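Local coordinates for putative sugar binding protein (Salmonella enterica subsp. enterica serovar Typhimurium, PDB 3KNZ) that probably binds a phosphosugar or similar carbohydrate derivative through paired SIS domains, at residues A[48-61]-A[95-107]. Numbering follows the deposited sequence.
Sequences RGVTRIILTGSGTS and RSGKALVVGISQG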
ATOM      1  N   ARG A  48      28.965   7.016   5.001  1.00 38.44           N
ATOM      2  CA  ARG A  48      28.185   8.241   5.207  1.00 38.08           C
ATOM      3  C   ARG A  48      26.995   8.126   6.172  1.00 36.38           C
ATOM      4  O   ARG A  48      25.987   8.812   6.002  1.00 36.47           O
ATOM      5  CB  ARG A  48      27.686   8.772   3.864  1.00 38.94           C
ATOM      6  CG  ARG A  48      28.782   9.163   2.893  1.00 43.37           C
ATOM      7  CD  ARG A  48      28.170   9.717   1.624  1.00 50.85           C
ATOM      8  NE  ARG A  48      29.167  10.151   0.652  1.00 56.07           N
ATOM      9  CZ  ARG A  48      28.874  10.687  -0.528  1.00 61.11           C
ATOM     10  NH1 ARG A  48      27.606  10.860  -0.894  1.00 58.82           N
ATOM     11  NH2 ARG A  48      29.853  11.055  -1.346  1.00 63.97           N
ATOM     12  N   GLY A  49      27.112   7.264   7.176  1.00 34.43           N
ATOM     13  CA  GLY A  49      26.081   7.125   8.209  1.00 32.87           C
ATOM     14  C   GLY A  49      24.626   7.003   7.784  1.00 31.11           C
ATOM     15  O   GLY A  49      23.765   7.717   8.300  1.00 30.80           O
ATOM     16  N   VAL A  50      24.351   6.100   6.847  1.00 29.80           N
ATOM     17  CA  VAL A  50      22.982   5.824   6.412  1.00 28.42           C
ATOM     18  C   VAL A  50      22.321   4.922   7.453  1.00 28.09           C
ATOM     19  O   VAL A  50      22.879   3.891   7.828  1.00 29.24           O
ATOM     20  CB  VAL A  50      22.948   5.138   5.037  1.00 27.86           C
ATOM     21  CG1 VAL A  50      21.588   4.486   4.795  1.00 27.49           C
ATOM     22  CG2 VAL A  50      23.299   6.134   3.942  1.00 25.61           C
ATOM     23  N   THR A  51      21.132   5.299   7.912  1.00 27.17           N
ATOM     24  CA  THR A  51      20.452   4.555   8.969  1.00 25.92           C
ATOM     25  C   THR A  51      19.310   3.662   8.481  1.00 26.48           C
ATOM     26  O   THR A  51      18.801   2.839   9.245  1.00 26.50           O
ATOM     27  CB  THR A  51      19.894   5.521  10.026  1.00 26.04           C
ATOM     28  OG1 THR A  51      18.768   6.226   9.489  1.00 24.53           O
ATOM     29  CG2 THR A  51      20.974   6.517  10.459  1.00 21.57           C
ATOM     30  N   ARG A  52      18.903   3.815   7.224  1.00 26.89           N
ATOM     31  CA  ARG A  52      17.820   2.990   6.675  1.00 27.06           C
ATOM     32  C   ARG A  52      17.790   3.039   5.144  1.00 26.45           C
ATOM     33  O   ARG A  52      18.344   3.956   4.525  1.00 26.26           O
ATOM     34  CB  ARG A  52      16.467   3.462   7.230  1.00 27.58           C
ATOM     35  CG  ARG A  52      16.012   4.833   6.701  1.00 29.47           C
ATOM     36  CD  ARG A  52      14.812   5.412   7.470  1.00 34.04           C
ATOM     37  NE  ARG A  52      13.745   4.438   7.709  1.00 38.11           N
ATOM     38  CZ  ARG A  52      13.573   3.759   8.846  1.00 42.02           C
ATOM     39  NH1 ARG A  52      14.385   3.941   9.881  1.00 42.79           N
ATOM     40  NH2 ARG A  52      12.571   2.897   8.955  1.00 42.89           N
ATOM     41  N   ILE A  53      17.168   2.039   4.529  1.00 25.65           N
ATOM     42  CA  ILE A  53      17.004   2.060   3.077  1.00 25.63           C
ATOM     43  C   ILE A  53      15.531   2.318   2.779  1.00 24.77           C
ATOM     44  O   ILE A  53      14.652   1.762   3.436  1.00 24.54           O
ATOM     45  CB  ILE A  53      17.453   0.750   2.355  1.00 26.27           C
ATOM     46  CG1 ILE A  53      18.954   0.481   2.530  1.00 26.73           C
ATOM     47  CG2 ILE A  53      17.134   0.826   0.853  1.00 24.14           C
ATOM     48  CD1 ILE A  53      19.315  -0.154   3.837  1.00 31.67           C
ATOM     49  N   ILE A  54      15.276   3.188   1.805  1.00 24.23           N
ATOM     50  CA  ILE A  54      13.923   3.506   1.374  1.00 23.47           C
ATOM     51  C   ILE A  54      13.837   3.186  -0.116  1.00 23.14           C
ATOM     52  O   ILE A  54      14.492   3.836  -0.925  1.00 22.69           O
ATOM     53  CB  ILE A  54      13.605   4.997   1.594  1.00 23.56           C
ATOM     54  CG1 ILE A  54      13.732   5.364   3.078  1.00 24.26           C
ATOM     55  CG2 ILE A  54      12.217   5.337   1.083  1.00 20.70           C
ATOM     56  CD1 ILE A  54      13.525   6.857   3.367  1.00 20.13           C
ATOM     57  N   LEU A  55      13.073   2.155  -0.468  1.00 23.33           N
ATOM     58  CA  LEU A  55      12.867   1.779  -1.871  1.00 22.70           C
ATOM     59  C   LEU A  55      11.558   2.405  -2.336  1.00 22.74           C
ATOM     60  O   LEU A  55      10.511   2.163  -1.735  1.00 22.90           O
ATOM     61  CB  LEU A  55      12.768   0.265  -2.019  1.00 22.13           C
ATOM     62  CG  LEU A  55      13.869  -0.563  -1.357  1.00 21.48           C
ATOM     63  CD1 LEU A  55      13.633  -2.033  -1.677  1.00 17.14           C
ATOM     64  CD2 LEU A  55      15.247  -0.120  -1.819  1.00 15.52           C
ATOM     65  N   THR A  56      11.604   3.206  -3.395  1.00 23.16           N
ATOM     66  CA  THR A  56      10.396   3.868  -3.870  1.00 24.15           C
ATOM     67  C   THR A  56      10.180   3.703  -5.370  1.00 24.54           C
ATOM     68  O   THR A  56      11.129   3.682  -6.148  1.00 24.90           O
ATOM     69  CB  THR A  56      10.400   5.374  -3.525  1.00 24.75           C
ATOM     70  OG1 THR A  56       9.079   5.900  -3.697  1.00 26.48           O
ATOM     71  CG2 THR A  56      11.403   6.145  -4.401  1.00 22.31           C
ATOM     72  N   GLY A  57       8.913   3.599  -5.758  1.00 24.96           N
ATOM     73  CA  GLY A  57       8.540   3.404  -7.149  1.00 25.17           C
ATOM     74  C   GLY A  57       7.082   3.010  -7.287  1.00 25.26           C
ATOM     75  O   GLY A  57       6.320   3.006  -6.304  1.00 24.88           O
ATOM     76  N   SER A  58       6.710   2.650  -8.509  1.00 24.84           N
ATOM     77  CA  SER A  58       5.335   2.302  -8.841  1.00 25.32           C
ATOM     78  C   SER A  58       5.249   1.016  -9.648  1.00 25.46           C
ATOM     79  O   SER A  58       6.236   0.580 -10.243  1.00 26.04           O
ATOM     80  CB  SER A  58       4.726   3.434  -9.667  1.00 25.01           C
ATOM     81  OG  SER A  58       4.870   4.674  -8.995  1.00 25.73           O
ATOM     82  N   GLY A  59       4.062   0.414  -9.673  1.00 24.89           N
ATOM     83  CA  GLY A  59       3.835  -0.811 -10.450  1.00 24.17           C
ATOM     84  C   GLY A  59       4.869  -1.912 -10.244  1.00 23.69           C
ATOM     85  O   GLY A  59       5.204  -2.260  -9.118  1.00 22.89           O
ATOM     86  N   THR A  60       5.370  -2.472 -11.342  1.00 23.66           N
ATOM     87  CA  THR A  60       6.343  -3.558 -11.258  1.00 23.20           C
ATOM     88  C   THR A  60       7.553  -3.213 -10.387  1.00 22.80           C
ATOM     89  O   THR A  60       8.049  -4.062  -9.652  1.00 21.41           O
ATOM     90  CB  THR A  60       6.804  -4.002 -12.653  1.00 23.61           C
ATOM     91  OG1 THR A  60       5.681  -4.526 -13.373  1.00 22.88           O
ATOM     92  CG2 THR A  60       7.896  -5.078 -12.553  1.00 20.35           C
ATOM     93  N   SER A  61       8.015  -1.970 -10.464  1.00 23.02           N
ATOM     94  CA  SER A  61       9.149  -1.535  -9.659  1.00 23.58           C
ATOM     95  C   SER A  61       8.813  -1.640  -8.179  1.00 22.76           C
ATOM     96  O   SER A  61       9.598  -2.162  -7.385  1.00 22.07           O
ATOM     97  CB  SER A  61       9.533  -0.099 -10.013  1.00 23.78           C
ATOM     98  OG  SER A  61       9.898  -0.002 -11.379  1.00 25.83           O
ATOM     99  N   ARG A  95      11.828  14.252   8.841  1.00 24.22           N
ATOM    100  CA  ARG A  95      11.748  13.462  10.078  1.00 25.33           C
ATOM    101  C   ARG A  95      12.653  12.239  10.052  1.00 24.74           C
ATOM    102  O   ARG A  95      13.183  11.830  11.082  1.00 24.85           O
ATOM    103  CB  ARG A  95      10.316  12.951  10.273  1.00 26.87           C
ATOM    104  CG  ARG A  95       9.274  14.015  10.571  1.00 32.85           C
ATOM    105  CD  ARG A  95       9.032  14.191  12.056  1.00 37.56           C
ATOM    106  NE  ARG A  95      10.219  14.554  12.825  1.00 39.49           N
ATOM    107  CZ  ARG A  95      10.619  15.802  13.043  1.00 42.61           C
ATOM    108  NH1 ARG A  95       9.951  16.824  12.519  1.00 44.21           N
ATOM    109  NH2 ARG A  95      11.699  16.028  13.778  1.00 44.05           N
ATOM    110  N   SER A  96      12.809  11.649   8.872  1.00 24.51           N
ATOM    111  CA  SER A  96      13.572  10.420   8.717  1.00 23.47           C
ATOM    112  C   SER A  96      15.056  10.566   9.010  1.00 23.75           C
ATOM    113  O   SER A  96      15.656  11.630   8.802  1.00 23.21           O
ATOM    114  CB  SER A  96      13.403   9.886   7.297  1.00 23.54           C
ATOM    115  OG  SER A  96      14.146   8.691   7.093  1.00 23.57           O
ATOM    116  N   GLY A  97      15.633   9.471   9.501  1.00 23.81           N
ATOM    117  CA  GLY A  97      17.063   9.391   9.747  1.00 23.41           C
ATOM    118  C   GLY A  97      17.704   9.281   8.382  1.00 23.63           C
ATOM    119  O   GLY A  97      17.043   8.888   7.413  1.00 23.98           O
ATOM    120  N   LYS A  98      18.978   9.637   8.288  1.00 22.94           N
ATOM    121  CA  LYS A  98      19.658   9.592   7.013  1.00 23.03           C
ATOM    122  C   LYS A  98      19.370   8.250   6.366  1.00 23.53           C
ATOM    123  O   LYS A  98      19.510   7.207   6.996  1.00 23.72           O
ATOM    124  CB  LYS A  98      21.152   9.810   7.197  1.00 23.32           C
ATOM    125  CG  LYS A  98      21.903  10.036   5.907  1.00 24.69           C
ATOM    126  CD  LYS A  98      23.229  10.715   6.181  1.00 26.52           C
ATOM    127  CE  LYS A  98      23.952  11.019   4.895  1.00 27.35           C
ATOM    128  NZ  LYS A  98      25.186  11.811   5.133  1.00 28.87           N
ATOM    129  N   ALA A  99      18.953   8.282   5.108  1.00 23.87           N
ATOM    130  CA  ALA A  99      18.598   7.070   4.392  1.00 23.76           C
ATOM    131  C   ALA A  99      19.229   7.002   3.016  1.00 24.38           C
ATOM    132  O   ALA A  99      19.729   8.003   2.486  1.00 25.02           O
ATOM    133  CB  ALA A  99      17.086   6.992   4.235  1.00 23.51           C
ATOM    134  N   LEU A 100      19.215   5.800   2.453  1.00 23.78           N
ATOM    135  CA  LEU A 100      19.608   5.602   1.078  1.00 22.79           C
ATOM    136  C   LEU A 100      18.280   5.446   0.357  1.00 22.93           C
ATOM    137  O   LEU A 100      17.590   4.437   0.521  1.00 23.18           O
ATOM    138  CB  LEU A 100      20.455   4.350   0.897  1.00 22.86           C
ATOM    139  CG  LEU A 100      20.677   3.943  -0.563  1.00 20.12           C
ATOM    140  CD1 LEU A 100      21.552   4.956  -1.264  1.00 16.60           C
ATOM    141  CD2 LEU A 100      21.298   2.566  -0.632  1.00 16.09           C
ATOM    142  N   VAL A 101      17.887   6.465  -0.394  1.00 22.92           N
ATOM    143  CA  VAL A 101      16.646   6.401  -1.143  1.00 22.11           C
ATOM    144  C   VAL A 101      16.957   5.867  -2.525  1.00 22.37           C
ATOM    145  O   VAL A 101      17.711   6.478  -3.274  1.00 22.40           O
ATOM    146  CB  VAL A 101      15.959   7.772  -1.237  1.00 21.95           C
ATOM    147  CG1 VAL A 101      14.797   7.705  -2.198  1.00 18.01           C
ATOM    148  CG2 VAL A 101      15.494   8.223   0.144  1.00 19.67           C
ATOM    149  N   VAL A 102      16.400   4.703  -2.842  1.00 22.54           N
ATOM    150  CA  VAL A 102      16.623   4.083  -4.137  1.00 22.52           C
ATOM    151  C   VAL A 102      15.378   4.252  -4.987  1.00 22.62           C
ATOM    152  O   VAL A 102      14.318   3.726  -4.664  1.00 22.54           O
ATOM    153  CB  VAL A 102      16.927   2.577  -4.009  1.00 23.08           C
ATOM    154  CG1 VAL A 102      17.222   1.984  -5.374  1.00 19.91           C
ATOM    155  CG2 VAL A 102      18.086   2.339  -3.050  1.00 22.89           C
ATOM    156  N   GLY A 103      15.507   5.006  -6.067  1.00 23.27           N
ATOM    157  CA  GLY A 103      14.396   5.220  -6.981  1.00 23.40           C
ATOM    158  C   GLY A 103      14.440   4.110  -7.998  1.00 23.34           C
ATOM    159  O   GLY A 103      15.491   3.866  -8.586  1.00 23.14           O
ATOM    160  N   ILE A 104      13.309   3.433  -8.187  1.00 23.33           N
ATOM    161  CA  ILE A 104      13.222   2.304  -9.108  1.00 23.66           C
ATOM    162  C   ILE A 104      12.177   2.537 -10.202  1.00 24.55           C
ATOM    163  O   ILE A 104      11.041   2.928  -9.933  1.00 24.82           O
ATOM    164  CB  ILE A 104      12.852   1.003  -8.363  1.00 23.68           C
ATOM    165  CG1 ILE A 104      13.687   0.855  -7.089  1.00 23.47           C
ATOM    166  CG2 ILE A 104      13.009  -0.204  -9.284  1.00 19.87           C
ATOM    167  CD1 ILE A 104      13.251  -0.307  -6.225  1.00 22.92           C
ATOM    168  N   SER A 105      12.572   2.277 -11.438  1.00 25.53           N
ATOM    169  CA  SER A 105      11.687   2.426 -12.577  1.00 26.52           C
ATOM    170  C   SER A 105      12.108   1.465 -13.658  1.00 26.37           C
ATOM    171  O   SER A 105      13.247   1.496 -14.088  1.00 27.20           O
ATOM    172  CB  SER A 105      11.769   3.833 -13.140  1.00 27.28           C
ATOM    173  OG  SER A 105      11.025   3.907 -14.341  1.00 27.72           O
ATOM    174  N   GLN A 106      11.192   0.616 -14.104  1.00 26.85           N
ATOM    175  CA  GLN A 106      11.515  -0.351 -15.161  1.00 26.58           C
ATOM    176  C   GLN A 106      12.087   0.384 -16.381  1.00 26.44           C
ATOM    177  O   GLN A 106      13.094  -0.029 -16.947  1.00 27.28           O
ATOM    178  CB  GLN A 106      10.278  -1.182 -15.516  1.00 26.23           C
ATOM    179  CG  GLN A 106       9.733  -1.937 -14.319  1.00 26.03           C
ATOM    180  CD  GLN A 106      10.778  -2.847 -13.701  1.00 27.32           C
ATOM    181  OE1 GLN A 106      11.178  -3.840 -14.300  1.00 26.13           O
ATOM    182  NE2 GLN A 106      11.208  -2.522 -12.486  1.00 25.54           N
ATOM    183  N   GLY A 107      11.458   1.489 -16.759  1.00 26.34           N
ATOM    184  CA  GLY A 107      11.948   2.317 -17.852  1.00 26.76           C
ATOM    185  C   GLY A 107      12.909   3.374 -17.324  1.00 27.11           C
ATOM    186  O   GLY A 107      13.521   3.205 -16.272  1.00 28.69           O
TER
HETATM  187  O   HOH W   1       8.516   3.100 -10.949  1.00 41.04           O
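With chi1 at 72°, Thr51 tucks OG1 between its own backbone N and carbonyl carbon, and both polar groups of the residue then grip one acceptor: Thr51 OG1 lies 2.8 Å and Thr51 N 2.7 Å from Lys98 O, approaching from opposite faces of the carbonyl plane. At the far end a bend at chi2 (-57°) turns the Gln106 amide toward Ser61 in the first turn of helix 59-76, where Gln106 NE2 donates to Ser61 OG at 3.0 Å, the hydroxyl lying in the amide plane, while Thr60 CG2 packs against the amide carbon; the same nitrogen is also hydrogen-bonded to Thr165 OG1 of helix 161-179. Between these ends strands 52-56 and 99-105 run parallel, joined by five backbone hydrogen bonds, the first from Leu100 N to Arg52 O and the last from Ile104 N to Thr56 O. On one sheet face Ile54 CD1 rests on Ala99 CB at 3.7 Å; on the other, Leu55 CD2 lies alongside Val102 CB at 3.9 Å. Past the ladder a water bridges Ser58 N and Ile104 O. Strand 99-105 is the middle strand of the SIS domain's five-stranded parallel sheet and 52-56 lies next to it, with strand 80-83 beyond 52-56, strand 126-131 beyond 99-105, and helix 161-179 covering Leu55 and Ile104.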